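Local coordinates for protein LRIM1 (Anopheles gambiae, PDB 3O53), which regulates complement-like immunity in the mosquito as a heterodimeric complex with APL1C, here represented by its leucine-rich repeat domain, at residues A[68-73]-A[88-93]; A[112-117]-A[136-141]. All coordinates share one frame; numbering follows the deposited sequence.

Contact 1: A[68-73]-A[88-93]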
ATOM      1  N   ASN A  68      -8.240  15.165  13.473  1.00 46.05           N
ATOM      2  CA  ASN A  68      -7.762  15.936  14.615  1.00 40.66           C
ATOM      3  C   ASN A  68      -6.431  16.576  14.239  1.00 45.88           C
ATOM      4  O   ASN A  68      -6.186  16.858  13.070  1.00 47.98           O
ATOM      5  CB  ASN A  68      -7.627  15.056  15.860  1.00 41.96           C
ATOM      6  CG  ASN A  68      -8.958  14.796  16.535  1.00 50.21           C
ATOM      7  OD1 ASN A  68      -9.254  15.363  17.587  1.00 55.29           O
ATOM      8  ND2 ASN A  68      -9.776  13.954  15.924  1.00 49.47           N
ATOM      9  N   VAL A  69      -5.565  16.798  15.219  1.00 51.43           N
ATOM     10  CA  VAL A  69      -4.258  17.376  14.950  1.00 48.96           C
ATOM     11  C   VAL A  69      -3.173  16.637  15.725  1.00 49.49           C
ATOM     12  O   VAL A  69      -2.199  17.237  16.176  1.00 45.84           O
ATOM     13  CB  VAL A  69      -4.234  18.872  15.300  1.00 48.63           C
ATOM     14  CG1 VAL A  69      -5.112  19.654  14.324  1.00 46.88           C
ATOM     15  CG2 VAL A  69      -4.697  19.090  16.732  1.00 48.48           C
ATOM     16  N   LEU A  70      -3.353  15.325  15.870  1.00 42.07           N
ATOM     17  CA  LEU A  70      -2.410  14.493  16.607  1.00 41.41           C
ATOM     18  C   LEU A  70      -1.048  14.546  15.927  1.00 35.50           C
ATOM     19  O   LEU A  70      -0.968  14.625  14.709  1.00 35.04           O
ATOM     20  CB  LEU A  70      -2.909  13.050  16.662  1.00 46.04           C
ATOM     21  CG  LEU A  70      -4.373  12.867  17.061  1.00 45.95           C
ATOM     22  CD1 LEU A  70      -4.760  11.406  16.934  1.00 49.85           C
ATOM     23  CD2 LEU A  70      -4.613  13.373  18.480  1.00 46.81           C
ATOM     24  N   TYR A  71       0.024  14.509  16.709  1.00 37.51           N
ATOM     25  CA  TYR A  71       1.365  14.615  16.140  1.00 34.17           C
ATOM     26  C   TYR A  71       2.331  13.686  16.860  1.00 35.33           C
ATOM     27  O   TYR A  71       1.978  13.064  17.865  1.00 42.46           O
ATOM     28  CB  TYR A  71       1.858  16.062  16.217  1.00 42.83           C
ATOM     29  CG  TYR A  71       2.001  16.571  17.635  1.00 58.75           C
ATOM     30  CD1 TYR A  71       3.252  16.795  18.193  1.00 68.47           C
ATOM     31  CD2 TYR A  71       0.883  16.812  18.422  1.00 71.49           C
ATOM     32  CE1 TYR A  71       3.386  17.257  19.494  1.00 76.18           C
ATOM     33  CE2 TYR A  71       1.007  17.273  19.722  1.00 81.82           C
ATOM     34  CZ  TYR A  71       2.259  17.493  20.253  1.00 81.17           C
ATOM     35  OH  TYR A  71       2.377  17.949  21.547  1.00 84.00           O
ATOM     36  N   GLU A  72       3.550  13.595  16.340  1.00 35.50           N
ATOM     37  CA  GLU A  72       4.576  12.728  16.908  1.00 40.03           C
ATOM     38  C   GLU A  72       4.077  11.292  17.078  1.00 36.45           C
ATOM     39  O   GLU A  72       3.609  10.684  16.121  1.00 38.44           O
ATOM     40  CB  GLU A  72       5.077  13.299  18.238  1.00 57.47           C
ATOM     41  CG  GLU A  72       5.883  14.576  18.080  1.00 66.87           C
ATOM     42  CD  GLU A  72       6.333  15.159  19.410  1.00 78.66           C
ATOM     43  OE1 GLU A  72       7.403  15.796  19.442  1.00 74.59           O
ATOM     44  OE2 GLU A  72       5.620  14.980  20.420  1.00 87.47           O
ATOM     45  N   THR A  73       4.155  10.755  18.291  1.00 33.74           N
ATOM     46  CA  THR A  73       3.849   9.341  18.514  1.00 38.50           C
ATOM     47  C   THR A  73       2.417   9.108  19.008  1.00 41.61           C
ATOM     48  O   THR A  73       1.968   9.733  19.965  1.00 44.79           O
ATOM     49  CB  THR A  73       4.852   8.720  19.512  1.00 40.10           C
ATOM     50  OG1 THR A  73       6.166   8.748  18.941  1.00 43.67           O
ATOM     51  CG2 THR A  73       4.481   7.282  19.832  1.00 38.57           C
ATOM     52  N   ASN A  88      -7.029   8.795  10.075  1.00 36.87           N
ATOM     53  CA  ASN A  88      -6.918   9.537   8.825  1.00 38.05           C
ATOM     54  C   ASN A  88      -6.867  11.034   9.103  1.00 38.90           C
ATOM     55  O   ASN A  88      -7.612  11.543   9.944  1.00 34.89           O
ATOM     56  CB  ASN A  88      -8.117   9.254   7.909  1.00 34.74           C
ATOM     57  CG  ASN A  88      -8.052   7.888   7.236  1.00 45.76           C
ATOM     58  OD1 ASN A  88      -7.032   7.205   7.271  1.00 39.01           O
ATOM     59  ND2 ASN A  88      -9.157   7.492   6.608  1.00 47.75           N
ATOM     60  N   ASN A  89      -6.001  11.732   8.374  1.00 37.53           N
ATOM     61  CA  ASN A  89      -5.931  13.188   8.422  1.00 38.60           C
ATOM     62  C   ASN A  89      -5.527  13.701   9.797  1.00 42.58           C
ATOM     63  O   ASN A  89      -6.296  14.381  10.482  1.00 45.72           O
ATOM     64  CB  ASN A  89      -7.258  13.791   7.969  1.00 40.94           C
ATOM     65  CG  ASN A  89      -7.625  13.360   6.569  1.00 46.70           C
ATOM     66  OD1 ASN A  89      -6.889  13.621   5.615  1.00 44.51           O
ATOM     67  ND2 ASN A  89      -8.750  12.673   6.437  1.00 52.19           N
ATOM     68  N   ASN A  90      -4.309  13.341  10.188  1.00 35.10           N
ATOM     69  CA  ASN A  90      -3.656  13.903  11.360  1.00 35.02           C
ATOM     70  C   ASN A  90      -2.198  14.162  10.993  1.00 34.99           C
ATOM     71  O   ASN A  90      -1.871  14.239   9.812  1.00 41.87           O
ATOM     72  CB  ASN A  90      -3.774  12.961  12.557  1.00 38.64           C
ATOM     73  CG  ASN A  90      -5.116  13.068  13.244  1.00 47.64           C
ATOM     74  OD1 ASN A  90      -5.343  13.965  14.054  1.00 42.15           O
ATOM     75  ND2 ASN A  90      -6.019  12.155  12.917  1.00 44.62           N
ATOM     76  N   TYR A  91      -1.326  14.298  11.988  1.00 37.68           N
ATOM     77  CA  TYR A  91       0.089  14.556  11.725  1.00 38.27           C
ATOM     78  C   TYR A  91       0.987  13.526  12.376  1.00 39.21           C
ATOM     79  O   TYR A  91       2.155  13.797  12.640  1.00 39.45           O
ATOM     80  CB  TYR A  91       0.487  15.942  12.229  1.00 39.15           C
ATOM     81  CG  TYR A  91      -0.348  17.057  11.644  1.00 51.06           C
ATOM     82  CD1 TYR A  91      -0.315  17.334  10.286  1.00 51.85           C
ATOM     83  CD2 TYR A  91      -1.170  17.828  12.451  1.00 55.66           C
ATOM     84  CE1 TYR A  91      -1.075  18.346   9.746  1.00 57.50           C
ATOM     85  CE2 TYR A  91      -1.935  18.844  11.921  1.00 63.94           C
ATOM     86  CZ  TYR A  91      -1.885  19.099  10.568  1.00 60.18           C
ATOM     87  OH  TYR A  91      -2.647  20.110  10.039  1.00 58.23           O
ATOM     88  N   VAL A  92       0.450  12.346  12.645  1.00 32.67           N
ATOM     89  CA  VAL A  92       1.214  11.326  13.356  1.00 32.80           C
ATOM     90  C   VAL A  92       2.489  10.942  12.604  1.00 31.88           C
ATOM     91  O   VAL A  92       2.478  10.791  11.388  1.00 29.08           O
ATOM     92  CB  VAL A  92       0.348  10.071  13.621  1.00 35.10           C
ATOM     93  CG1 VAL A  92       1.178   8.971  14.251  1.00 31.46           C
ATOM     94  CG2 VAL A  92      -0.832  10.439  14.521  1.00 37.37           C
ATOM     95  N   GLN A  93       3.587  10.794  13.345  1.00 29.52           N
ATOM     96  CA  GLN A  93       4.858  10.360  12.778  1.00 27.77           C
ATOM     97  C   GLN A  93       5.157   8.901  13.102  1.00 30.47           C
ATOM     98  O   GLN A  93       5.684   8.178  12.264  1.00 30.26           O
ATOM     99  CB  GLN A  93       5.996  11.254  13.290  1.00 32.26           C
ATOM    100  CG  GLN A  93       5.812  12.719  12.927  1.00 44.41           C
ATOM    101  CD  GLN A  93       6.975  13.585  13.372  1.00 56.79           C
ATOM    102  OE1 GLN A  93       7.495  13.420  14.470  1.00 45.21           O
ATOM    103  NE2 GLN A  93       7.382  14.519  12.519  1.00 71.27           N
TER
HETATM  104  O   HOH W   1       4.320  15.262  13.955  1.00 45.94           O
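Asn90 reaches across to the backbone of Leu70, its amide crossing the Leu70 side chain at a slant. The first torsion (chi1 -81°), with CG anti to the carbonyl carbon, sets the amide against the Leu70 backbone; Asn90 OD1 is modelled 3.0 Å from Leu70 N in a hydrogen bond, although its exact place is less sure. Asn90 ND2 donates to Leu65 O and Leu87 O, spanning two turns. Beyond Asn90 the side chains sort by character. Tyr91 and Val69 lie alongside, pointing the same way, with Tyr91 CE2 4.1 Å from Val69 CG1, while Val69 O sits at the edge of the ring, in its plane. On the buried side Val92 CG2 packs 4.0 Å from Leu70 CB. At the far end the extended chains of Glu72 and Gln93 cross, Glu72 CG 4.1 Å from Gln93 OE1, with their carboxylate and amide planes 38° apart. Backbone bonds tie the same turns: Tyr91 N to Leu70 O, 2.8 Å, and Gln93 N to Glu72 O, also 2.8 Å. A water links Glu72 N to Tyr91 O. The chemistry implies that a buried asparagine satisfies backbone polar groups where the chain leaves the regular strands, as in leucine-rich repeats generally.

Contact 2: A[112-117]-A[136-141]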
ATOM      1  N   SER A 112       6.261   7.605   9.521  1.00 27.31           N
ATOM      2  CA  SER A 112       7.474   6.957   9.061  1.00 24.42           C
ATOM      3  C   SER A 112       7.720   5.635   9.794  1.00 24.38           C
ATOM      4  O   SER A 112       8.638   4.904   9.432  1.00 25.24           O
ATOM      5  CB  SER A 112       8.700   7.885   9.212  1.00 27.86           C
ATOM      6  OG  SER A 112       8.906   8.239  10.573  1.00 29.36           O
ATOM      7  N   ARG A 113       6.904   5.317  10.804  1.00 25.31           N
ATOM      8  CA  ARG A 113       7.044   4.053  11.537  1.00 26.18           C
ATOM      9  C   ARG A 113       5.669   3.525  11.968  1.00 27.41           C
ATOM     10  O   ARG A 113       4.861   4.263  12.529  1.00 25.97           O
ATOM     11  CB  ARG A 113       7.927   4.206  12.805  1.00 26.46           C
ATOM     12  CG  ARG A 113       9.289   4.871  12.602  1.00 27.57           C
ATOM     13  CD  ARG A 113      10.371   3.920  12.074  1.00 40.21           C
ATOM     14  NE  ARG A 113      10.978   4.476  10.866  1.00 57.87           N
ATOM     15  CZ  ARG A 113      12.189   5.011  10.770  1.00 52.74           C
ATOM     16  NH1 ARG A 113      13.020   5.065  11.802  1.00 41.02           N
ATOM     17  NH2 ARG A 113      12.581   5.479   9.598  1.00 69.15           N
ATOM     18  N   VAL A 114       5.414   2.248  11.706  1.00 24.58           N
ATOM     19  CA  VAL A 114       4.216   1.589  12.216  1.00 29.78           C
ATOM     20  C   VAL A 114       4.627   0.287  12.889  1.00 29.60           C
ATOM     21  O   VAL A 114       5.494  -0.430  12.393  1.00 28.91           O
ATOM     22  CB  VAL A 114       3.203   1.279  11.093  1.00 27.52           C
ATOM     23  CG1 VAL A 114       1.877   0.797  11.683  1.00 27.90           C
ATOM     24  CG2 VAL A 114       2.969   2.509  10.218  1.00 26.91           C
ATOM     25  N   SER A 115       3.998  -0.015  14.018  1.00 25.02           N
ATOM     26  CA  SER A 115       4.286  -1.240  14.755  1.00 28.76           C
ATOM     27  C   SER A 115       2.966  -1.867  15.162  1.00 33.05           C
ATOM     28  O   SER A 115       2.072  -1.162  15.617  1.00 32.42           O
ATOM     29  CB  SER A 115       5.115  -0.927  16.009  1.00 34.88           C
ATOM     30  OG  SER A 115       6.224  -0.089  15.704  1.00 37.34           O
ATOM     31  N   CYS A 116       2.839  -3.181  14.998  1.00 32.70           N
ATOM     32  CA  CYS A 116       1.612  -3.887  15.361  1.00 32.84           C
ATOM     33  C   CYS A 116       1.960  -5.103  16.224  1.00 36.65           C
ATOM     34  O   CYS A 116       2.730  -5.956  15.799  1.00 45.39           O
ATOM     35  CB  CYS A 116       0.869  -4.338  14.093  1.00 31.42           C
ATOM     36  SG  CYS A 116       0.680  -3.060  12.821  1.00 38.64           S
ATOM     37  N   SER A 117       1.409  -5.171  17.434  1.00 36.43           N
ATOM     38  CA  SER A 117       1.634  -6.312  18.326  1.00 47.25           C
ATOM     39  C   SER A 117       1.234  -7.618  17.657  1.00 49.17           C
ATOM     40  O   SER A 117       0.277  -7.659  16.887  1.00 47.31           O
ATOM     41  CB  SER A 117       0.819  -6.156  19.609  1.00 48.81           C
ATOM     42  OG  SER A 117       1.118  -4.940  20.259  1.00 50.55           O
ATOM     43  N   ARG A 136      10.424  -2.062   5.829  1.00 24.33           N
ATOM     44  CA  ARG A 136      10.796  -2.279   7.237  1.00 25.23           C
ATOM     45  C   ARG A 136      10.485  -1.098   8.183  1.00 22.13           C
ATOM     46  O   ARG A 136      10.717  -1.191   9.381  1.00 26.13           O
ATOM     47  CB  ARG A 136      12.273  -2.667   7.352  1.00 24.55           C
ATOM     48  CG  ARG A 136      12.566  -4.069   6.853  1.00 30.71           C
ATOM     49  CD  ARG A 136      14.065  -4.299   6.771  1.00 34.75           C
ATOM     50  NE  ARG A 136      14.687  -3.402   5.805  1.00 32.81           N
ATOM     51  CZ  ARG A 136      15.978  -3.092   5.785  1.00 33.41           C
ATOM     52  NH1 ARG A 136      16.816  -3.577   6.702  1.00 28.57           N
ATOM     53  NH2 ARG A 136      16.430  -2.263   4.860  1.00 30.41           N
ATOM     54  N   ASP A 137       9.971   0.015   7.661  1.00 23.19           N
ATOM     55  CA  ASP A 137       9.336   1.018   8.528  1.00 22.81           C
ATOM     56  C   ASP A 137       8.116   0.419   9.246  1.00 25.71           C
ATOM     57  O   ASP A 137       7.714   0.884  10.316  1.00 30.81           O
ATOM     58  CB  ASP A 137       8.908   2.236   7.705  1.00 26.40           C
ATOM     59  CG  ASP A 137      10.091   3.081   7.271  1.00 29.98           C
ATOM     60  OD1 ASP A 137      11.210   2.844   7.763  1.00 27.62           O
ATOM     61  OD2 ASP A 137       9.897   3.989   6.456  1.00 27.59           O
ATOM     62  N   LEU A 138       7.521  -0.597   8.631  1.00 23.08           N
ATOM     63  CA  LEU A 138       6.489  -1.413   9.279  1.00 23.40           C
ATOM     64  C   LEU A 138       7.191  -2.538  10.025  1.00 27.70           C
ATOM     65  O   LEU A 138       8.071  -3.178   9.465  1.00 25.13           O
ATOM     66  CB  LEU A 138       5.549  -2.011   8.225  1.00 26.31           C
ATOM     67  CG  LEU A 138       4.384  -1.126   7.775  1.00 33.56           C
ATOM     68  CD1 LEU A 138       4.862   0.225   7.296  1.00 30.83           C
ATOM     69  CD2 LEU A 138       3.573  -1.836   6.691  1.00 31.37           C
ATOM     70  N   ASP A 139       6.835  -2.786  11.281  1.00 23.95           N
ATOM     71  CA  ASP A 139       7.515  -3.857  12.006  1.00 27.25           C
ATOM     72  C   ASP A 139       6.960  -5.192  11.530  1.00 31.82           C
ATOM     73  O   ASP A 139       6.084  -5.228  10.657  1.00 27.88           O
ATOM     74  CB  ASP A 139       7.447  -3.679  13.533  1.00 30.62           C
ATOM     75  CG  ASP A 139       6.119  -4.079  14.125  1.00 38.07           C
ATOM     76  OD1 ASP A 139       5.140  -4.299  13.375  1.00 35.94           O
ATOM     77  OD2 ASP A 139       6.060  -4.164  15.368  1.00 36.08           O
ATOM     78  N   GLU A 140       7.491  -6.289  12.052  1.00 28.11           N
ATOM     79  CA  GLU A 140       7.177  -7.595  11.483  1.00 30.53           C
ATOM     80  C   GLU A 140       5.721  -7.969  11.755  1.00 29.98           C
ATOM     81  O   GLU A 140       5.070  -8.589  10.912  1.00 28.58           O
ATOM     82  CB  GLU A 140       8.176  -8.656  11.974  1.00 32.61           C
ATOM     83  CG  GLU A 140       9.566  -8.448  11.334  1.00 35.17           C
ATOM     84  CD  GLU A 140      10.655  -9.370  11.879  1.00 34.58           C
ATOM     85  OE1 GLU A 140      10.335 -10.335  12.589  1.00 36.52           O
ATOM     86  OE2 GLU A 140      11.841  -9.135  11.575  1.00 34.99           O
ATOM     87  N   GLY A 141       5.200  -7.542  12.899  1.00 32.78           N
ATOM     88  CA  GLY A 141       3.789  -7.713  13.196  1.00 30.76           C
ATOM     89  C   GLY A 141       2.918  -7.069  12.130  1.00 37.37           C
ATOM     90  O   GLY A 141       1.943  -7.664  11.670  1.00 32.39           O
TER
HETATM   91  O   HOH W   2       0.730  -9.226  14.300  1.00 60.36           O
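Asp139 leans on the strand 113-116, and its side chain can be followed atom by atom along that strand. Asp139 CB lies 4.0 Å from Val114 O. Because chi1 (78°) puts CG between the backbone N and the carbonyl carbon, the carboxylate is carried alongside Ser115, with Asp139 CG 3.4 Å from Ser115 CA. The two oxygens then part company. Asp139 OD1 accepts Cys116 N at 3.0 Å, a bond qualified by some doubt over the position of that nitrogen, and also takes Cys142 N from its own loop, so one oxygen joins strand and loop. Asp139 OD2 rests against Ser115 CB at 3.4 Å. Backbone bonds flank this grip: Val114 N donates to Asp137 O (3.0 Å) and Val114 O accepts Asp139 N (2.9 Å), so Val114 is bonded through both its amide and its carbonyl. The buried side chains of Val114 and Leu138 lie side by side and point the same way, with Val114 CG2 4.2 Å from Leu138 CD1. The exposed Arg113 bends back so that Arg113 NE donates to Ser112 O, while Arg113 NH2 makes a long salt bridge of 3.5 Å to Asp137 OD1, on a buried aspartate, the guanidinium and carboxylate planes 35° apart. Asp137 OD2 is engaged by Thr133 N instead. Covalent linkage completes the join, since Cys116 is disulfide-bonded to Cys142. Successive turns stacked with nearly parallel chain directions, here a strand against a looser loop, are what the convex side of a leucine-rich repeat solenoid presents, away from the concave parallel strands.

Both contacts join one turn of the solenoid to the next, and each is partly buried, but contact 1 is the more exposed: four of its ten touching residues are exposed, against one of nine in contact 2. Their centres are about 17 Å apart, and they meet where Gln93 O probably accepts a hydrogen bond from Ser112 N, as strands 91-97 and 113-116 are neighbours in a three-stranded parallel sheet. Contact 1, close to a bound glycan, relies on an amide reaching backbone groups in the loops that follow strands 62-64 and 84-86. Contact 2, nearer the middle of the chain on the convex side, uses carboxylates, an ion pair and a disulfide to hold an irregular loop against a strand.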